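Local structure of putative glycyl-glycine endopeptidase lytM (Ruminococcus gnavus, 3NYY) at residues T103-F115 with S231-R245. The protein probably acts as a metalloendopeptidase of the M23 (LytM-like) peptidase family. Residues are numbered along the deposited sequence; the frame is centred on the assembly and turned at random. Where two conformers were deposited one is given.
Sequences TEDKISYVDSWMF and SVNPYPVLRYAENAR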
ATOM      1  N   THR A 103      12.859 -16.503  10.387  1.00 45.23           N
ATOM      2  CA  THR A 103      11.870 -15.639  11.030  1.00 41.63           C
ATOM      3  C   THR A 103      11.189 -14.764   9.965  1.00 39.37           C
ATOM      4  O   THR A 103      11.757 -14.493   8.896  1.00 37.84           O
ATOM      5  CB  THR A 103      12.502 -14.767  12.190  1.00 41.63           C
ATOM      6  OG1 THR A 103      11.509 -14.461  13.177  1.00 45.38           O
ATOM      7  CG2 THR A 103      13.085 -13.466  11.690  1.00 41.79           C
ATOM      8  N   GLU A 104       9.951 -14.360  10.248  1.00 33.41           N
ATOM      9  CA  GLU A 104       9.203 -13.481   9.352  1.00 31.74           C
ATOM     10  C   GLU A 104       9.951 -12.171   9.056  1.00 26.57           C
ATOM     11  O   GLU A 104      10.313 -11.460   9.983  1.00 23.58           O
ATOM     12  CB  GLU A 104       7.850 -13.128   9.998  1.00 34.99           C
ATOM     13  CG  GLU A 104       6.932 -12.283   9.107  1.00 37.68           C
ATOM     14  CD  GLU A 104       6.611 -13.012   7.840  1.00 45.07           C
ATOM     15  OE1 GLU A 104       5.829 -13.987   7.894  1.00 41.84           O
ATOM     16  OE2 GLU A 104       7.177 -12.635   6.795  1.00 44.32           O
ATOM     17  N   ASP A 105      10.153 -11.847   7.778  1.00 23.46           N
ATOM     18  CA  ASP A 105      10.715 -10.538   7.427  1.00 21.37           C
ATOM     19  C   ASP A 105       9.934  -9.825   6.326  1.00 20.49           C
ATOM     20  O   ASP A 105      10.449  -8.892   5.695  1.00 19.75           O
ATOM     21  CB  ASP A 105      12.205 -10.665   7.055  1.00 22.56           C
ATOM     22  CG  ASP A 105      12.444 -11.504   5.775  1.00 22.86           C
ATOM     23  OD1 ASP A 105      11.456 -11.990   5.184  1.00 26.31           O
ATOM     24  OD2 ASP A 105      13.641 -11.678   5.372  1.00 26.37           O
ATOM     25  N   LYS A 106       8.680 -10.223   6.124  1.00 20.80           N
ATOM     26  CA  LYS A 106       7.892  -9.693   5.005  1.00 20.32           C
ATOM     27  C   LYS A 106       7.354  -8.300   5.335  1.00 18.31           C
ATOM     28  O   LYS A 106       6.999  -7.997   6.473  1.00 20.84           O
ATOM     29  CB  LYS A 106       6.736 -10.620   4.605  1.00 24.88           C
ATOM     30  CG  LYS A 106       7.229 -11.885   3.895  1.00 27.60           C
ATOM     31  CD  LYS A 106       6.137 -12.995   3.862  1.00 41.58           C
ATOM     32  CE  LYS A 106       6.737 -14.400   3.632  1.00 48.68           C
ATOM     33  NZ  LYS A 106       7.652 -14.874   4.740  1.00 47.24           N
ATOM     34  N   ILE A 107       7.395  -7.456   4.310  1.00 18.30           N
ATOM     35  CA  ILE A 107       6.809  -6.125   4.365  0.50 16.17           C
ATOM     36  C   ILE A 107       6.036  -5.896   3.068  1.00 17.40           C
ATOM     37  O   ILE A 107       6.202  -6.623   2.079  1.00 18.89           O
ATOM     38  CB  ILE A 107       7.862  -4.995   4.586  0.50 15.34           C
ATOM     39  CG1 ILE A 107       9.078  -5.118   3.653  0.50 19.84           C
ATOM     40  CG2 ILE A 107       8.359  -4.995   6.049  0.50 11.42           C
ATOM     41  CD1 ILE A 107       8.819  -4.838   2.179  0.50 24.30           C
ATOM     42  N   SER A 108       5.201  -4.874   3.071  1.00 16.19           N
ATOM     43  CA  SER A 108       4.376  -4.535   1.910  0.50 14.83           C
ATOM     44  C   SER A 108       4.325  -3.031   1.818  1.00 13.58           C
ATOM     45  O   SER A 108       4.341  -2.362   2.851  1.00 14.09           O
ATOM     46  CB  SER A 108       2.945  -5.044   2.087  0.50 16.07           C
ATOM     47  OG  SER A 108       2.886  -6.445   2.203  0.50 20.28           O
ATOM     48  N   TYR A 109       4.291  -2.509   0.588  1.00 12.60           N
ATOM     49  CA  TYR A 109       4.217  -1.077   0.365  1.00 11.83           C
ATOM     50  C   TYR A 109       3.737  -0.797  -1.043  1.00 14.03           C
ATOM     51  O   TYR A 109       3.953  -1.610  -1.964  1.00 13.87           O
ATOM     52  CB  TYR A 109       5.553  -0.394   0.629  1.00 11.75           C
ATOM     53  CG  TYR A 109       6.694  -0.774  -0.299  1.00 11.47           C
ATOM     54  CD1 TYR A 109       7.399  -1.939  -0.111  1.00 12.95           C
ATOM     55  CD2 TYR A 109       7.078   0.080  -1.338  1.00 13.14           C
ATOM     56  CE1 TYR A 109       8.478  -2.281  -0.966  1.00 17.83           C
ATOM     57  CE2 TYR A 109       8.126  -0.258  -2.178  1.00 17.13           C
ATOM     58  CZ  TYR A 109       8.822  -1.406  -1.974  1.00 18.91           C
ATOM     59  OH  TYR A 109       9.857  -1.692  -2.852  1.00 19.86           O
ATOM     60  N   VAL A 110       3.099   0.362  -1.193  1.00 11.95           N
ATOM     61  CA  VAL A 110       2.558   0.822  -2.466  1.00 10.68           C
ATOM     62  C   VAL A 110       2.987   2.262  -2.716  1.00 11.91           C
ATOM     63  O   VAL A 110       3.492   2.947  -1.820  1.00 12.30           O
ATOM     64  CB  VAL A 110       1.012   0.738  -2.520  1.00 12.14           C
ATOM     65  CG1 VAL A 110       0.508  -0.706  -2.408  1.00 10.74           C
ATOM     66  CG2 VAL A 110       0.374   1.631  -1.464  1.00 11.88           C
ATOM     67  N   ASP A 111       2.850   2.688  -3.952  1.00 11.22           N
ATOM     68  CA  ASP A 111       3.054   4.089  -4.347  1.00 10.17           C
ATOM     69  C   ASP A 111       1.812   4.874  -3.973  1.00 13.61           C
ATOM     70  O   ASP A 111       0.808   4.856  -4.692  1.00 16.52           O
ATOM     71  CB  ASP A 111       3.292   4.179  -5.846  1.00 12.64           C
ATOM     72  CG  ASP A 111       3.818   5.548  -6.291  1.00 16.70           C
ATOM     73  OD1 ASP A 111       3.709   6.491  -5.500  1.00 14.83           O
ATOM     74  OD2 ASP A 111       4.343   5.634  -7.433  1.00 18.25           O
ATOM     75  N   SER A 112       1.889   5.596  -2.873  1.00 12.29           N
ATOM     76  CA  SER A 112       0.733   6.365  -2.375  1.00 14.28           C
ATOM     77  C   SER A 112       0.790   7.843  -2.724  1.00 13.85           C
ATOM     78  O   SER A 112      -0.050   8.623  -2.262  1.00 14.80           O
ATOM     79  CB  SER A 112       0.655   6.198  -0.858  1.00 14.94           C
ATOM     80  OG  SER A 112       1.866   6.625  -0.248  1.00 14.77           O
ATOM     81  N   TRP A 113       1.777   8.240  -3.523  1.00 14.13           N
ATOM     82  CA  TRP A 113       2.073   9.637  -3.776  1.00 12.96           C
ATOM     83  C   TRP A 113       0.861  10.417  -4.286  1.00 18.05           C
ATOM     84  O   TRP A 113       0.535  11.473  -3.769  1.00 17.55           O
ATOM     85  CB  TRP A 113       3.242   9.770  -4.774  1.00 13.11           C
ATOM     86  CG  TRP A 113       3.718  11.192  -4.851  1.00 12.79           C
ATOM     87  CD1 TRP A 113       3.441  12.113  -5.812  1.00 13.80           C
ATOM     88  CD2 TRP A 113       4.497  11.838  -3.865  1.00 11.70           C
ATOM     89  NE1 TRP A 113       4.055  13.317  -5.487  1.00 15.99           N
ATOM     90  CE2 TRP A 113       4.722  13.157  -4.304  1.00 13.46           C
ATOM     91  CE3 TRP A 113       5.087  11.416  -2.664  1.00 13.90           C
ATOM     92  CZ2 TRP A 113       5.441  14.072  -3.546  1.00 13.69           C
ATOM     93  CZ3 TRP A 113       5.828  12.318  -1.926  1.00 14.61           C
ATOM     94  CH2 TRP A 113       5.978  13.635  -2.363  1.00 14.71           C
HETATM   95  N   MSE A 114       0.180   9.886  -5.282  1.00 21.03           N
HETATM   96  CA  MSE A 114      -0.937  10.614  -5.874  0.50 25.90           C
HETATM   97  C   MSE A 114      -2.166  10.632  -4.988  1.00 29.86           C
HETATM   98  O   MSE A 114      -2.965  11.575  -5.074  1.00 34.02           O
HETATM   99  CB  MSE A 114      -1.252  10.078  -7.257  0.50 24.90           C
HETATM  100  CG  MSE A 114      -0.083  10.235  -8.161  0.50 26.34           C
HETATM  101 SE   MSE A 114      -0.605  10.418  -9.995  0.38 21.96          SE
HETATM  102  CE  MSE A 114      -0.524   8.702 -10.640  0.50 15.70           C
ATOM    103  N   PHE A 115      -2.295   9.635  -4.126  1.00 28.04           N
ATOM    104  CA  PHE A 115      -3.377   9.562  -3.164  1.00 32.46           C
ATOM    105  C   PHE A 115      -3.095  10.653  -2.086  1.00 35.08           C
ATOM    106  O   PHE A 115      -3.970  11.447  -1.748  1.00 36.81           O
ATOM    107  CB  PHE A 115      -3.479   8.122  -2.605  1.00 31.73           C
ATOM    108  CG  PHE A 115      -3.755   7.064  -3.684  1.00 30.62           C
ATOM    109  CD1 PHE A 115      -2.741   6.634  -4.562  1.00 32.55           C
ATOM    110  CD2 PHE A 115      -5.032   6.531  -3.852  1.00 43.25           C
ATOM    111  CE1 PHE A 115      -3.001   5.690  -5.584  1.00 35.80           C
ATOM    112  CE2 PHE A 115      -5.295   5.573  -4.855  1.00 36.04           C
ATOM    113  CZ  PHE A 115      -4.288   5.165  -5.728  1.00 36.99           C
ATOM    114  N   SER A 231       9.281  17.403  -0.021  1.00 11.11           N
ATOM    115  CA  SER A 231       9.191  15.959  -0.133  1.00  9.89           C
ATOM    116  C   SER A 231       9.090  15.506  -1.603  1.00 11.52           C
ATOM    117  O   SER A 231       8.452  16.154  -2.446  1.00 11.18           O
ATOM    118  CB  SER A 231       7.977  15.452   0.654  1.00  9.63           C
ATOM    119  OG  SER A 231       6.755  16.007   0.137  1.00 12.06           O
ATOM    120  N   VAL A 232       9.727  14.371  -1.876  1.00 10.34           N
ATOM    121  CA  VAL A 232       9.653  13.689  -3.183  1.00 10.65           C
ATOM    122  C   VAL A 232       9.283  12.238  -2.961  1.00 11.36           C
ATOM    123  O   VAL A 232       9.514  11.697  -1.876  1.00 11.61           O
ATOM    124  CB  VAL A 232      10.997  13.809  -3.974  1.00 12.13           C
ATOM    125  CG1 VAL A 232      11.379  15.272  -4.119  1.00 12.11           C
ATOM    126  CG2 VAL A 232      12.099  13.014  -3.303  1.00 13.09           C
ATOM    127  N   ASN A 233       8.722  11.610  -3.980  1.00 10.52           N
ATOM    128  CA  ASN A 233       8.235  10.239  -3.862  1.00  7.68           C
ATOM    129  C   ASN A 233       9.365   9.238  -3.670  1.00 10.27           C
ATOM    130  O   ASN A 233      10.167   9.044  -4.599  1.00 10.20           O
ATOM    131  CB  ASN A 233       7.419   9.896  -5.108  1.00  9.79           C
ATOM    132  CG  ASN A 233       6.622   8.617  -4.983  1.00 10.10           C
ATOM    133  OD1 ASN A 233       6.551   7.995  -3.894  1.00 11.96           O
ATOM    134  ND2 ASN A 233       5.924   8.239  -6.105  1.00 11.63           N
ATOM    135  N   PRO A 234       9.391   8.518  -2.513  1.00  8.87           N
ATOM    136  CA  PRO A 234      10.447   7.520  -2.371  1.00  8.78           C
ATOM    137  C   PRO A 234      10.137   6.192  -3.043  1.00 10.01           C
ATOM    138  O   PRO A 234      11.003   5.333  -3.092  1.00 10.96           O
ATOM    139  CB  PRO A 234      10.486   7.272  -0.850  1.00  9.88           C
ATOM    140  CG  PRO A 234       9.768   8.418  -0.246  1.00 10.05           C
ATOM    141  CD  PRO A 234       8.691   8.755  -1.235  1.00 10.44           C
ATOM    142  N   TYR A 235       8.917   5.995  -3.527  1.00  9.48           N
ATOM    143  CA  TYR A 235       8.537   4.682  -3.986  1.00 10.07           C
ATOM    144  C   TYR A 235       9.472   4.113  -5.074  1.00  9.57           C
ATOM    145  O   TYR A 235       9.963   2.984  -4.942  1.00 10.99           O
ATOM    146  CB  TYR A 235       7.057   4.660  -4.441  1.00 11.59           C
ATOM    147  CG  TYR A 235       6.626   3.332  -5.013  1.00 10.66           C
ATOM    148  CD1 TYR A 235       6.209   2.324  -4.148  1.00 15.09           C
ATOM    149  CD2 TYR A 235       6.667   3.061  -6.393  1.00 15.49           C
ATOM    150  CE1 TYR A 235       5.810   1.092  -4.618  1.00 16.61           C
ATOM    151  CE2 TYR A 235       6.251   1.773  -6.856  1.00 16.66           C
ATOM    152  CZ  TYR A 235       5.857   0.815  -5.935  1.00 17.30           C
ATOM    153  OH  TYR A 235       5.438  -0.483  -6.308  1.00 22.48           O
ATOM    154  N   PRO A 236       9.760   4.889  -6.143  1.00 10.97           N
ATOM    155  CA  PRO A 236      10.602   4.260  -7.186  1.00 11.56           C
ATOM    156  C   PRO A 236      12.029   3.894  -6.755  1.00 10.72           C
ATOM    157  O   PRO A 236      12.533   2.801  -7.127  1.00 11.75           O
ATOM    158  CB  PRO A 236      10.542   5.289  -8.342  1.00 12.76           C
ATOM    159  CG  PRO A 236       9.182   6.001  -8.104  1.00 12.69           C
ATOM    160  CD  PRO A 236       9.149   6.144  -6.608  1.00 12.03           C
ATOM    161  N   VAL A 237      12.657   4.739  -5.941  1.00 11.97           N
ATOM    162  CA  VAL A 237      13.995   4.395  -5.401  1.00 12.29           C
ATOM    163  C   VAL A 237      13.926   3.209  -4.434  1.00 10.63           C
ATOM    164  O   VAL A 237      14.795   2.357  -4.422  1.00 12.27           O
ATOM    165  CB  VAL A 237      14.736   5.607  -4.874  1.00 11.16           C
ATOM    166  CG1 VAL A 237      14.204   6.103  -3.519  1.00 11.96           C
ATOM    167  CG2 VAL A 237      16.296   5.345  -4.764  1.00 10.85           C
ATOM    168  N   LEU A 238      12.804   3.069  -3.713  1.00 11.91           N
ATOM    169  CA  LEU A 238      12.621   1.900  -2.860  1.00 12.37           C
ATOM    170  C   LEU A 238      12.520   0.652  -3.706  1.00 11.42           C
ATOM    171  O   LEU A 238      13.121  -0.360  -3.352  1.00 13.26           O
ATOM    172  CB  LEU A 238      11.390   2.018  -1.965  1.00 10.67           C
ATOM    173  CG  LEU A 238      11.544   2.922  -0.758  1.00 11.31           C
ATOM    174  CD1 LEU A 238      10.204   3.302  -0.134  1.00 12.87           C
ATOM    175  CD2 LEU A 238      12.492   2.268   0.348  1.00 12.42           C
ATOM    176  N   ARG A 239      11.754   0.713  -4.814  1.00 11.29           N
ATOM    177  CA  ARG A 239      11.641  -0.433  -5.726  1.00 13.16           C
ATOM    178  C   ARG A 239      12.978  -0.807  -6.300  1.00 14.01           C
ATOM    179  O   ARG A 239      13.306  -1.988  -6.426  1.00 13.06           O
ATOM    180  CB  ARG A 239      10.667  -0.147  -6.864  1.00 14.29           C
ATOM    181  CG  ARG A 239       9.234  -0.052  -6.423  1.00 17.85           C
ATOM    182  CD  ARG A 239       8.699  -1.335  -5.863  1.00 23.16           C
ATOM    183  NE  ARG A 239       8.967  -2.521  -6.673  1.00 24.64           N
ATOM    184  CZ  ARG A 239       8.176  -3.003  -7.621  1.00 31.93           C
ATOM    185  NH1 ARG A 239       7.031  -2.393  -7.954  1.00 31.32           N
ATOM    186  NH2 ARG A 239       8.526  -4.135  -8.234  1.00 34.08           N
ATOM    187  N   TYR A 240      13.785   0.208  -6.615  1.00 13.23           N
ATOM    188  CA  TYR A 240      15.146   0.005  -7.130  1.00 16.10           C
ATOM    189  C   TYR A 240      16.051  -0.696  -6.118  1.00 14.12           C
ATOM    190  O   TYR A 240      16.864  -1.551  -6.504  1.00 16.58           O
ATOM    191  CB  TYR A 240      15.718   1.359  -7.575  1.00 16.65           C
ATOM    192  CG  TYR A 240      17.210   1.536  -7.586  1.00 14.81           C
ATOM    193  CD1 TYR A 240      17.951   1.230  -8.718  1.00 16.96           C
ATOM    194  CD2 TYR A 240      17.862   2.066  -6.492  1.00 12.06           C
ATOM    195  CE1 TYR A 240      19.321   1.433  -8.735  1.00 16.21           C
ATOM    196  CE2 TYR A 240      19.223   2.252  -6.471  1.00 15.98           C
ATOM    197  CZ  TYR A 240      19.947   1.935  -7.615  1.00 14.79           C
ATOM    198  OH  TYR A 240      21.306   2.131  -7.605  1.00 15.72           O
ATOM    199  N   ALA A 241      15.862  -0.391  -4.842  1.00 12.98           N
ATOM    200  CA  ALA A 241      16.625  -0.995  -3.768  1.00 14.06           C
ATOM    201  C   ALA A 241      16.006  -2.265  -3.172  1.00 13.91           C
ATOM    202  O   ALA A 241      16.579  -2.825  -2.253  1.00 13.65           O
ATOM    203  CB  ALA A 241      16.782   0.036  -2.646  1.00 14.73           C
ATOM    204  N   GLU A 242      14.883  -2.723  -3.741  0.50 15.45           N
ATOM    205  CA  GLU A 242      14.092  -3.834  -3.185  0.50 15.31           C
ATOM    206  C   GLU A 242      14.906  -5.096  -2.936  0.50 15.78           C
ATOM    207  O   GLU A 242      14.754  -5.738  -1.901  0.50 19.33           O
ATOM    208  CB  GLU A 242      12.903  -4.165  -4.127  0.50 15.62           C
ATOM    209  CG  GLU A 242      13.262  -4.795  -5.474  0.50 16.88           C
ATOM    210  CD  GLU A 242      12.169  -4.625  -6.533  0.50 23.32           C
ATOM    211  OE1 GLU A 242      11.003  -4.330  -6.159  0.50 18.76           O
ATOM    212  OE2 GLU A 242      12.506  -4.776  -7.740  0.50 20.10           O
ATOM    213  N   ASN A 243      15.764  -5.428  -3.893  1.00 16.18           N
ATOM    214  CA  ASN A 243      16.603  -6.634  -3.849  1.00 21.11           C
ATOM    215  C   ASN A 243      17.950  -6.395  -3.186  1.00 21.54           C
ATOM    216  O   ASN A 243      18.801  -7.272  -3.214  1.00 24.37           O
ATOM    217  CB  ASN A 243      16.803  -7.224  -5.244  1.00 25.87           C
ATOM    218  CG  ASN A 243      15.508  -7.720  -5.837  1.00 29.70           C
ATOM    219  OD1 ASN A 243      14.624  -8.193  -5.107  1.00 36.17           O
ATOM    220  ND2 ASN A 243      15.369  -7.588  -7.153  1.00 38.28           N
ATOM    221  N   ALA A 244      18.124  -5.226  -2.569  1.00 14.78           N
ATOM    222  CA  ALA A 244      19.325  -4.879  -1.816  1.00 14.39           C
ATOM    223  C   ALA A 244      18.973  -4.793  -0.335  1.00 15.29           C
ATOM    224  O   ALA A 244      19.021  -3.735   0.302  1.00 15.77           O
ATOM    225  CB  ALA A 244      19.929  -3.566  -2.326  1.00 14.69           C
ATOM    226  N   ARG A 245      18.589  -5.920   0.225  1.00 17.10           N
ATOM    227  CA  ARG A 245      18.263  -5.992   1.656  1.00 18.73           C
ATOM    228  C   ARG A 245      19.464  -6.558   2.409  1.00 18.38           C
ATOM    229  O   ARG A 245      19.980  -7.636   2.088  1.00 22.91           O
ATOM    230  CB  ARG A 245      17.005  -6.816   1.866  1.00 19.24           C
ATOM    231  CG  ARG A 245      15.788  -6.040   1.403  1.00 17.94           C
ATOM    232  CD  ARG A 245      14.462  -6.757   1.588  1.00 22.52           C
ATOM    233  NE  ARG A 245      14.036  -6.822   2.986  1.00 19.99           N
ATOM    234  CZ  ARG A 245      12.963  -7.488   3.419  1.00 24.05           C
ATOM    235  NH1 ARG A 245      12.192  -8.161   2.563  1.00 28.34           N
ATOM    236  NH2 ARG A 245      12.664  -7.477   4.717  1.00 22.08           N
TER
HETATM  237  O   HOH W   1      10.632 -10.591   2.719  1.00 34.12           O
HETATM  238  O   HOH W   2       8.984  -8.729   1.865  1.00 29.13           O
HETATM  239  O   HOH W   3       4.888  -2.206  -4.309  1.00 26.36           O
HETATM  240  O   HOH W   4       4.827   6.625  -2.113  1.00 14.30           O
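Tyr-109, Tyr-235 and Trp-113 bury the most surface between these segments; the two tyrosines tie an extended chain to the helix 235-240, while Trp-113 covers the strand end and the turn leading into that helix. The CD2-CE2 side of Tyr-109 leans obliquely on Tyr-235, its CE2 lying 3.6 Å from CE1 of that ring, with the planes at 61°. Farther out, CE2 touches CB of Leu-238 and the hydroxyl oxygen meets CD of Arg-239, so the long, flat ring suits a place where it must reach across the helix to Leu-238 and the aliphatic part of Arg-239. Swung away from its backbone N, the Tyr-235 ring lays one face under Asp-111, whose CB stands 3.6 Å from the ring centroid in a CH-pi contact; the opposite face carries CG of Arg-239, completing a sandwich. Its hydroxyl is held by two partners, accepting from NH1 of Arg-239 and sharing a water with the backbone O of Tyr-109.

Trp-113 spreads its indole over Asn-233, the amide turned 19° from the ring plane and CB packed on one face, while the rim at CH2 meets Ser-231 O edge-on. Asn-233 serves both segments. Its ND2 donates to OD1 of Asp-111 at 2.9 Å, and its OD1 takes the N-H of Tyr-235, capping the helix start. Asp-111 OD1 also accepts from Trp-113 N, closing an Asx turn; the two donors approach from opposite faces of the carboxylate.

At the far end Arg-245 sends NH2 almost straight, 178° at the hydrogen, to the backbone O of Asp-105 (2.8 Å), while the Asp-105 carboxylate binds Ser-99 N. Asx turn and Asn-233 cap thus join the segments, and Leu-238 and Tyr-109 rest on strand 128-132 of the antiparallel sheet characteristic of the M23 peptidase fold.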